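PDB 6KRY: enterotoxin SEN variant from Staphylococcus aureus, which probably acts as a superantigenic enterotoxin, a secreted toxin of the staphylococcal and streptococcal toxin family. Local coordinates for residues N45-L50 and S62-F67. Sequence-based numbering, arbitrary orientation.
Sequences NNTIIL and SLKVEF
I48 and V65 are paired across the two strands as an antiparallel hydrogen-bonded pair, and both of their backbone bonds are made. I48 N reaches V65 O at 3.0 Å. In return, V65 N meets I48 O at 2.9 Å. L50 and L63 repeat the pattern, and F67 N adds a fifth bond, to N46 O, just past the end of the strand. The close apolar packing is among I48, V65, F67 and L50; L63 shares their face but touches L50 only loosely. Here I48 lies alongside V65, CG1 to CB 3.9 Å. With chi1 at 67°, I48 CG1 sits between the backbone N and the carbonyl carbon. From there I48 CD1 reaches the F67 ring edge at CE2, 4.0 Å away. V65 CG1 covers one face of that ring near its rim, while V65 CG2 meets L50 CD1 at 4.0 Å. I81 touches I48 and L50, I83 touches L50, and V107 of strand 100-109 touches V65.

The face with T47, I49, K64 and E66 is more polar but still largely buried. K64 runs across I49 and T47, its CG 3.9 Å from I49 CG1, before bending at chi3 (78°) to send NZ to the V93 carbonyl; the salt bridge to E66 is long. E66 OE2 hydrogen-bonds the Y88 hydroxyl. The open side lies at E66 and N46, whose side chains are only partly covered, although F67 at the same end is buried against L72 and A73. Strands 47-55 and 60-66 thus form a beta hairpin of the OB-fold domain of these toxins.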
loop_
_atom_site.group_PDB
_atom_site.type_symbol
_atom_site.label_atom_id
_atom_site.label_comp_id
_atom_site.label_asym_id
_atom_site.label_seq_id
_atom_site.Cartn_x
_atom_site.Cartn_y
_atom_site.Cartn_z
ATOM N N ASN A 45 12.290 -4.386 -17.937
ATOM C CA ASN A 45 13.137 -5.197 -17.080
ATOM C C ASN A 45 12.834 -4.992 -15.589
ATOM O O ASN A 45 13.299 -5.768 -14.732
ATOM C CB ASN A 45 14.604 -4.941 -17.421
ATOM C CG ASN A 45 15.004 -5.695 -18.671
ATOM O OD1 ASN A 45 14.492 -6.792 -18.919
ATOM N ND2 ASN A 45 15.863 -5.107 -19.480
ATOM N N ASN A 46 12.073 -3.967 -15.256
ATOM C CA ASN A 46 11.677 -3.753 -13.853
ATOM C C ASN A 46 10.222 -4.200 -13.595
ATOM O O ASN A 46 9.672 -3.815 -12.579
ATOM C CB ASN A 46 11.855 -2.283 -13.457
ATOM C CG ASN A 46 11.106 -1.304 -14.348
ATOM O OD1 ASN A 46 10.434 -1.676 -15.305
ATOM N ND2 ASN A 46 11.170 -0.028 -14.020
ATOM N N THR A 47 9.642 -5.054 -14.461
ATOM C CA THR A 47 8.297 -5.582 -14.317
ATOM C C THR A 47 8.325 -7.106 -14.331
ATOM O O THR A 47 9.271 -7.715 -14.807
ATOM C CB THR A 47 7.365 -5.145 -15.451
ATOM O OG1 THR A 47 7.801 -5.743 -16.691
ATOM C CG2 THR A 47 7.287 -3.630 -15.534
ATOM N N ILE A 48 7.279 -7.705 -13.761
ATOM C CA ILE A 48 6.942 -9.080 -13.947
ATOM C C ILE A 48 5.432 -9.170 -14.196
ATOM O O ILE A 48 4.656 -8.328 -13.746
ATOM C CB ILE A 48 7.376 -9.937 -12.728
ATOM C CG1 ILE A 48 6.587 -9.598 -11.459
ATOM C CG2 ILE A 48 8.873 -9.857 -12.484
ATOM C CD1 ILE A 48 7.029 -10.367 -10.221
ATOM N N ILE A 49 5.028 -10.168 -15.000
ATOM C CA ILE A 49 3.668 -10.356 -15.386
ATOM C C ILE A 49 3.191 -11.736 -14.956
ATOM O O ILE A 49 3.840 -12.757 -15.190
ATOM C CB ILE A 49 3.479 -10.094 -16.895
ATOM C CG1 ILE A 49 3.791 -8.625 -17.215
ATOM C CG2 ILE A 49 2.068 -10.465 -17.338
ATOM C CD1 ILE A 49 3.941 -8.331 -18.654
ATOM N N LEU A 50 2.026 -11.725 -14.307
ATOM C CA LEU A 50 1.338 -12.894 -13.785
ATOM C C LEU A 50 -0.005 -13.069 -14.484
ATOM O O LEU A 50 -0.759 -12.096 -14.652
ATOM C CB LEU A 50 1.082 -12.723 -12.296
ATOM C CG LEU A 50 2.336 -12.652 -11.447
ATOM C CD1 LEU A 50 2.704 -11.206 -11.199
ATOM C CD2 LEU A 50 2.135 -13.419 -10.165
ATOM N N SER A 62 -4.872 -10.524 -16.082
ATOM C CA SER A 62 -3.423 -10.528 -15.871
ATOM C C SER A 62 -3.017 -9.373 -14.956
ATOM O O SER A 62 -3.738 -8.403 -14.837
ATOM C CB SER A 62 -2.666 -10.441 -17.185
ATOM O OG SER A 62 -2.933 -11.566 -18.012
ATOM N N LEU A 63 -1.848 -9.508 -14.329
ATOM C CA LEU A 63 -1.340 -8.493 -13.411
ATOM C C LEU A 63 0.117 -8.197 -13.766
ATOM O O LEU A 63 0.938 -9.130 -13.808
ATOM C CB LEU A 63 -1.375 -9.030 -11.974
ATOM C CG LEU A 63 -0.951 -8.007 -10.926
ATOM C CD1 LEU A 63 -1.944 -6.848 -10.873
ATOM C CD2 LEU A 63 -0.803 -8.670 -9.566
ATOM N N LYS A 64 0.438 -6.911 -13.895
ATOM C CA LYS A 64 1.826 -6.545 -14.063
ATOM C C LYS A 64 2.244 -5.836 -12.781
ATOM O O LYS A 64 1.597 -4.908 -12.321
ATOM C CB LYS A 64 1.992 -5.627 -15.274
ATOM C CG LYS A 64 3.424 -5.179 -15.517
ATOM C CD LYS A 64 3.615 -4.367 -16.771
ATOM C CE LYS A 64 3.173 -2.950 -16.613
ATOM N NZ LYS A 64 3.480 -2.192 -17.835
ATOM N N VAL A 65 3.292 -6.343 -12.166
ATOM C CA VAL A 65 3.914 -5.685 -11.030
ATOM C C VAL A 65 5.106 -4.881 -11.535
ATOM O O VAL A 65 5.958 -5.398 -12.272
ATOM C CB VAL A 65 4.364 -6.703 -9.960
ATOM C CG1 VAL A 65 5.020 -5.991 -8.786
ATOM C CG2 VAL A 65 3.198 -7.564 -9.498
ATOM N N GLU A 66 5.150 -3.623 -11.085
ATOM C CA GLU A 66 6.192 -2.675 -11.420
ATOM C C GLU A 66 7.039 -2.381 -10.173
ATOM O O GLU A 66 6.494 -2.017 -9.117
ATOM C CB GLU A 66 5.583 -1.381 -11.965
ATOM C CG GLU A 66 4.780 -1.559 -13.237
ATOM C CD GLU A 66 3.839 -0.414 -13.641
ATOM O OE1 GLU A 66 3.908 0.009 -14.823
ATOM O OE2 GLU A 66 2.970 -0.008 -12.814
ATOM N N PHE A 67 8.368 -2.482 -10.341
ATOM C CA PHE A 67 9.348 -2.225 -9.318
ATOM C C PHE A 67 10.209 -1.056 -9.793
ATOM O O PHE A 67 10.133 -0.729 -10.979
ATOM C CB PHE A 67 10.275 -3.399 -9.085
ATOM C CG PHE A 67 9.600 -4.676 -8.668
ATOM C CD1 PHE A 67 9.139 -4.849 -7.375
ATOM C CD2 PHE A 67 9.433 -5.708 -9.583
ATOM C CE1 PHE A 67 8.491 -6.023 -7.019
ATOM C CE2 PHE A 67 8.787 -6.882 -9.230
ATOM C CZ PHE A 67 8.346 -7.039 -7.937
#